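Local coordinates for DegV family protein (Eubacterium eligens, PDB 3FDJ), which is of unknown function but probably binds a fatty acid or similar lipid, at residues 10-15 and 20-25; 34-39 and 44-49. All coordinates share one frame; numbering follows the deposited sequence.

Contact 1 of 2, residues 10-15 and 20-25; sequences SACDIK and MVFKAV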
loop_
_atom_site.group_PDB
_atom_site.type_symbol
_atom_site.label_atom_id
_atom_site.label_comp_id
_atom_site.label_asym_id
_atom_site.label_seq_id
_atom_site.Cartn_x
_atom_site.Cartn_y
_atom_site.Cartn_z
ATOM N N SER A 10 -5.860 5.623 -2.461
ATOM C CA SER A 10 -6.013 4.468 -3.348
ATOM C C SER A 10 -4.771 3.561 -3.415
ATOM O O SER A 10 -4.845 2.476 -3.979
ATOM C CB SER A 10 -6.401 4.950 -4.754
ATOM O OG SER A 10 -5.325 5.633 -5.387
ATOM N N ALA A 11 -3.657 3.981 -2.816
ATOM C CA ALA A 11 -2.501 3.082 -2.650
ATOM C C ALA A 11 -2.828 1.876 -1.763
ATOM O O ALA A 11 -2.037 0.935 -1.724
ATOM C CB ALA A 11 -1.301 3.815 -2.113
ATOM N N CYS A 12 -3.967 1.895 -1.068
ATOM C CA CYS A 12 -4.398 0.738 -0.274
ATOM C C CYS A 12 -4.939 -0.417 -1.127
ATOM O O CYS A 12 -5.162 -1.511 -0.615
ATOM C CB CYS A 12 -5.432 1.153 0.767
ATOM S SG CYS A 12 -7.029 1.515 0.094
ATOM N N ASP A 13 -5.152 -0.157 -2.420
ATOM C CA ASP A 13 -5.580 -1.161 -3.429
ATOM C C ASP A 13 -7.046 -1.626 -3.312
ATOM O O ASP A 13 -7.500 -2.403 -4.162
ATOM C CB ASP A 13 -4.677 -2.423 -3.444
ATOM C CG ASP A 13 -3.175 -2.111 -3.601
ATOM O OD1 ASP A 13 -2.811 -1.401 -4.569
ATOM O OD2 ASP A 13 -2.360 -2.631 -2.778
ATOM N N ILE A 14 -7.785 -1.167 -2.302
ATOM C CA ILE A 14 -9.150 -1.658 -2.063
ATOM C C ILE A 14 -10.146 -0.518 -2.146
ATOM O O ILE A 14 -9.776 0.660 -2.007
ATOM C CB ILE A 14 -9.293 -2.430 -0.730
ATOM C CG1 ILE A 14 -8.944 -1.564 0.481
ATOM C CG2 ILE A 14 -8.378 -3.649 -0.761
ATOM C CD1 ILE A 14 -9.411 -2.124 1.822
ATOM N N LYS A 15 -11.388 -0.898 -2.414
ATOM C CA LYS A 15 -12.496 0.046 -2.566
ATOM C C LYS A 15 -13.603 -0.153 -1.531
ATOM O O LYS A 15 -14.458 0.720 -1.389
ATOM C CB LYS A 15 -13.091 -0.066 -3.971
ATOM C CG LYS A 15 -12.467 0.858 -5.010
ATOM C CD LYS A 15 -11.248 0.266 -5.678
ATOM C CE LYS A 15 -10.728 1.193 -6.791
ATOM N NZ LYS A 15 -9.304 0.893 -7.131
HETATM N N MSE A 20 -17.885 -2.235 7.133
HETATM C CA MSE A 20 -17.417 -0.923 7.582
HETATM C C MSE A 20 -17.873 0.169 6.633
HETATM O O MSE A 20 -18.231 -0.098 5.484
HETATM C CB MSE A 20 -15.896 -0.894 7.598
HETATM C CG MSE A 20 -15.267 -1.618 8.744
HETATM SE SE MSE A 20 -15.318 -0.605 10.408
HETATM C CE MSE A 20 -15.307 1.213 9.708
ATOM N N VAL A 21 -17.849 1.401 7.124
ATOM C CA VAL A 21 -17.993 2.559 6.274
ATOM C C VAL A 21 -16.574 2.908 5.833
ATOM O O VAL A 21 -15.732 3.236 6.665
ATOM C CB VAL A 21 -18.594 3.736 7.004
ATOM C CG1 VAL A 21 -18.660 4.958 6.073
ATOM C CG2 VAL A 21 -19.984 3.385 7.552
ATOM N N PHE A 22 -16.325 2.856 4.530
ATOM C CA PHE A 22 -14.983 3.030 3.992
ATOM C C PHE A 22 -15.032 3.733 2.649
ATOM O O PHE A 22 -15.859 3.408 1.799
ATOM C CB PHE A 22 -14.299 1.687 3.815
ATOM C CG PHE A 22 -12.974 1.790 3.095
ATOM C CD1 PHE A 22 -11.850 2.239 3.776
ATOM C CD2 PHE A 22 -12.882 1.517 1.742
ATOM C CE1 PHE A 22 -10.624 2.403 3.112
ATOM C CE2 PHE A 22 -11.671 1.680 1.066
ATOM C CZ PHE A 22 -10.549 2.092 1.750
ATOM N N LYS A 23 -14.112 4.663 2.450
ATOM C CA LYS A 23 -13.956 5.339 1.180
ATOM C C LYS A 23 -12.496 5.471 0.774
ATOM O O LYS A 23 -11.673 5.986 1.557
ATOM C CB LYS A 23 -14.558 6.735 1.298
ATOM C CG LYS A 23 -14.677 7.420 -0.003
ATOM C CD LYS A 23 -15.804 6.829 -0.823
ATOM C CE LYS A 23 -15.751 7.293 -2.253
ATOM N NZ LYS A 23 -16.185 8.715 -2.335
ATOM N N ALA A 24 -12.187 5.035 -0.448
ATOM C CA ALA A 24 -10.858 5.232 -1.038
ATOM C C ALA A 24 -10.811 6.551 -1.811
ATOM O O ALA A 24 -11.782 6.926 -2.472
ATOM C CB ALA A 24 -10.479 4.048 -1.955
ATOM N N VAL A 25 -9.690 7.251 -1.712
ATOM C CA VAL A 25 -9.488 8.524 -2.364
ATOM C C VAL A 25 -8.394 8.387 -3.436
ATOM O O VAL A 25 -7.235 8.110 -3.127
ATOM C CB VAL A 25 -9.117 9.606 -1.351
ATOM C CG1 VAL A 25 -9.083 10.967 -2.046
ATOM C CG2 VAL A 25 -10.149 9.614 -0.182
HETATM O O HOH W 1 -14.212 3.533 -1.890
HETATM O O HOH W 2 -16.880 0.982 0.283
#
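Ser10 and Val25 join the two segments by one backbone hydrogen bond, Ser10 N to Val25 O at 2.9 Å, bent to 135° at the hydrogen. Beyond it the chain leaves strand 5-9 in a short 3-10 turn, closed by Asp13 N on Ser10 O at 3.1 Å, and then runs past Phe22 and Ala24 of strand 21-30. The methyl of Ala24 abuts Ile14 O at 3.5 Å. Phe22, its CG anti to the backbone N (chi1 173°), sends its ring to the loop and is met there along its edge. Lys15 O lies in the ring plane, 3.6 Å from Phe22 CD2, while Cys12 SG stands 3.9 Å from Phe22 CZ, a sulfur-aromatic contact at the rim. Ile14 O is also at this edge, and the Ile14 side chain crosses the ring at about a right angle, its CG1 near the same CZ. A water bridges Lys15 O and Ala24 N, at 2.9 Å from each. A leucine here, without the ring edge, would probably leave Cys12 SG and both carbonyls without their aromatic neighbour and open a gap between loop and strand. This loop connects two neighbouring parallel strands, 5-9 and 21-30, in the mixed sheet of the DegV fold.

Contact 2 of 2, residues 34-39 and 44-49; sequences EEFCDD and IHRMLD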
loop_
_atom_site.group_PDB
_atom_site.type_symbol
_atom_site.label_atom_id
_atom_site.label_comp_id
_atom_site.label_asym_id
_atom_site.label_seq_id
_atom_site.Cartn_x
_atom_site.Cartn_y
_atom_site.Cartn_z
ATOM N N GLU A 34 -2.434 11.800 -21.234
ATOM C CA GLU A 34 -3.602 11.179 -20.611
ATOM C C GLU A 34 -3.453 11.133 -19.088
ATOM O O GLU A 34 -2.341 10.974 -18.592
ATOM C CB GLU A 34 -3.822 9.757 -21.170
ATOM C CG GLU A 34 -4.953 9.000 -20.465
ATOM C CD GLU A 34 -5.509 7.783 -21.209
ATOM O OE1 GLU A 34 -4.996 7.419 -22.291
ATOM O OE2 GLU A 34 -6.486 7.186 -20.685
ATOM N N GLU A 35 -4.572 11.316 -18.381
ATOM C CA GLU A 35 -4.635 11.173 -16.925
ATOM C C GLU A 35 -5.377 9.894 -16.582
ATOM O O GLU A 35 -6.476 9.653 -17.087
ATOM C CB GLU A 35 -5.381 12.338 -16.272
ATOM C CG GLU A 35 -4.522 13.548 -15.888
ATOM C CD GLU A 35 -5.031 14.257 -14.616
ATOM O OE1 GLU A 35 -6.234 14.128 -14.274
ATOM O OE2 GLU A 35 -4.218 14.940 -13.951
ATOM N N PHE A 36 -4.785 9.083 -15.716
ATOM C CA PHE A 36 -5.421 7.863 -15.260
ATOM C C PHE A 36 -5.746 8.065 -13.793
ATOM O O PHE A 36 -4.850 8.232 -12.978
ATOM C CB PHE A 36 -4.495 6.650 -15.417
ATOM C CG PHE A 36 -4.010 6.424 -16.818
ATOM C CD1 PHE A 36 -2.905 7.104 -17.295
ATOM C CD2 PHE A 36 -4.652 5.506 -17.650
ATOM C CE1 PHE A 36 -2.436 6.888 -18.587
ATOM C CE2 PHE A 36 -4.200 5.287 -18.941
ATOM C CZ PHE A 36 -3.080 5.977 -19.412
ATOM N N CYS A 37 -7.026 8.079 -13.465
ATOM C CA CYS A 37 -7.465 8.269 -12.095
ATOM C C CYS A 37 -7.657 6.877 -11.467
ATOM O O CYS A 37 -8.321 6.013 -12.052
ATOM C CB CYS A 37 -8.765 9.062 -12.093
ATOM S SG CYS A 37 -9.381 9.347 -10.481
ATOM N N ASP A 38 -7.036 6.647 -10.319
ATOM C CA ASP A 38 -7.035 5.335 -9.668
ATOM C C ASP A 38 -8.348 5.129 -8.910
ATOM O O ASP A 38 -8.387 5.075 -7.688
ATOM C CB ASP A 38 -5.809 5.225 -8.728
ATOM C CG ASP A 38 -5.623 3.832 -8.133
ATOM O OD1 ASP A 38 -6.295 2.874 -8.592
ATOM O OD2 ASP A 38 -4.762 3.691 -7.213
ATOM N N ASP A 39 -9.430 4.966 -9.660
ATOM C CA ASP A 39 -10.756 4.839 -9.077
ATOM C C ASP A 39 -11.420 3.583 -9.623
ATOM O O ASP A 39 -10.755 2.735 -10.254
ATOM C CB ASP A 39 -11.580 6.112 -9.376
ATOM C CG ASP A 39 -11.834 6.338 -10.875
ATOM O OD1 ASP A 39 -11.555 5.444 -11.707
ATOM O OD2 ASP A 39 -12.318 7.439 -11.223
ATOM N N ILE A 44 -6.588 -1.012 -15.631
ATOM C CA ILE A 44 -5.167 -1.048 -15.271
ATOM C C ILE A 44 -4.354 -1.758 -16.333
ATOM O O ILE A 44 -3.257 -1.331 -16.656
ATOM C CB ILE A 44 -4.960 -1.702 -13.897
ATOM C CG1 ILE A 44 -5.452 -0.761 -12.803
ATOM C CG2 ILE A 44 -3.486 -2.049 -13.673
ATOM C CD1 ILE A 44 -5.708 -1.418 -11.473
ATOM N N HIS A 45 -4.906 -2.831 -16.893
ATOM C CA HIS A 45 -4.229 -3.595 -17.943
ATOM C C HIS A 45 -3.914 -2.701 -19.143
ATOM O O HIS A 45 -2.805 -2.722 -19.681
ATOM C CB HIS A 45 -5.093 -4.789 -18.360
ATOM C CG HIS A 45 -4.431 -5.694 -19.354
ATOM N ND1 HIS A 45 -3.451 -6.596 -18.999
ATOM C CD2 HIS A 45 -4.598 -5.826 -20.690
ATOM C CE1 HIS A 45 -3.038 -7.243 -20.075
ATOM N NE2 HIS A 45 -3.720 -6.797 -21.116
ATOM N N ARG A 46 -4.891 -1.886 -19.541
ATOM C CA ARG A 46 -4.703 -0.909 -20.600
ATOM C C ARG A 46 -3.633 0.141 -20.244
ATOM O O ARG A 46 -2.794 0.503 -21.076
ATOM C CB ARG A 46 -6.039 -0.217 -20.925
ATOM C CG ARG A 46 -5.916 0.967 -21.871
ATOM C CD ARG A 46 -7.281 1.569 -22.234
ATOM N NE ARG A 46 -7.120 2.739 -23.093
ATOM C CZ ARG A 46 -6.836 3.974 -22.678
ATOM N NH1 ARG A 46 -6.678 4.258 -21.389
ATOM N NH2 ARG A 46 -6.702 4.948 -23.572
HETATM N N MSE A 47 -3.677 0.644 -19.013
HETATM C CA MSE A 47 -2.704 1.639 -18.585
HETATM C C MSE A 47 -1.286 1.073 -18.659
HETATM O O MSE A 47 -0.375 1.739 -19.140
HETATM C CB MSE A 47 -2.990 2.098 -17.152
HETATM C CG MSE A 47 -2.055 3.197 -16.685
HETATM SE SE MSE A 47 -2.289 3.587 -14.796
HETATM C CE MSE A 47 -1.532 1.952 -14.019
ATOM N N LEU A 48 -1.099 -0.141 -18.153
ATOM C CA LEU A 48 0.219 -0.770 -18.179
ATOM C C LEU A 48 0.706 -0.971 -19.620
ATOM O O LEU A 48 1.895 -0.794 -19.902
ATOM C CB LEU A 48 0.197 -2.101 -17.430
ATOM C CG LEU A 48 -0.023 -2.018 -15.910
ATOM C CD1 LEU A 48 -0.193 -3.411 -15.324
ATOM C CD2 LEU A 48 1.116 -1.283 -15.244
ATOM N N ASP A 49 -0.202 -1.355 -20.518
ATOM C CA ASP A 49 0.148 -1.507 -21.929
ATOM C C ASP A 49 0.583 -0.166 -22.517
ATOM O O ASP A 49 1.544 -0.104 -23.275
ATOM C CB ASP A 49 -1.028 -2.082 -22.753
ATOM C CG ASP A 49 -1.208 -3.607 -22.586
ATOM O OD1 ASP A 49 -0.438 -4.263 -21.845
ATOM O OD2 ASP A 49 -2.143 -4.162 -23.214
#
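Arg46 and Met47, successive residues of the helix, meet Glu34 and Phe36, which are two apart along the extended chain. Arg46 comes first. Its CG is anti to the backbone N (chi1 171°) and the chain stays extended to NE, which carries the guanidinium across to Glu34, whose extended chain comes from the opposite direction. The grip is end-on, one nitrogen to each oxygen: NH1 of Arg46 donates to Glu34 OE2 at 3.0 Å, nearly straight at 166° and close to the guanidinium plane, whereas NH2 reaches Glu34 OE1 at a longer 3.3 Å. Both oxygens are approached on their syn sides, but carboxylate and guanidinium are twisted 46° apart, so the two-bond salt bridge is not flat. NH1 also lies obliquely 3.6 Å from Phe36 CE2, placing the ion pair beside the aromatic ring.

Met47, a selenomethionine, follows and lays its CG over the centre of the Phe36 ring, 3.6 Å from the centroid, in a CH-pi contact. Met47 SE adds an oblique Met-aromatic contact and lies 3.8 Å from Phe36 CB. Glu34 CG rests against the other face of the ring, nearer its rim, and thus Phe36 is held between the glutamate's own aliphatic part and the methionine.

Leu42 and Ile50 also pack on Phe36. Strand 35-37 pairs antiparallel with strand 21-30, with backbone hydrogen bonding between Phe36 and Ile29, and helix 44-52 packs against strand 35-37 through Phe36, while Asp49 on that helix forms a salt bridge with Arg268.

Strand 21-30 ties the contacts together: it supplies one side of contact 1 and is the sheet neighbour of strand 35-37 in contact 2. Their centres are about 17 Å apart, and both segments of contact 1 precede those of contact 2 in sequence. They meet directly where Ser10 OG probably hydrogen-bonds Asp38 OD2, 2.7 Å away, and where Lys15 CE packs on the backbone of Asp39. Both are partly buried, with contact 1 nearer the centre of the chain. Contact 1 combines a backbone hydrogen bond, water bridging and an aromatic edge set against loop carbonyls and a cysteine sulfur; contact 2 joins strand to helix through a ring face inside and an ion pair toward the surface.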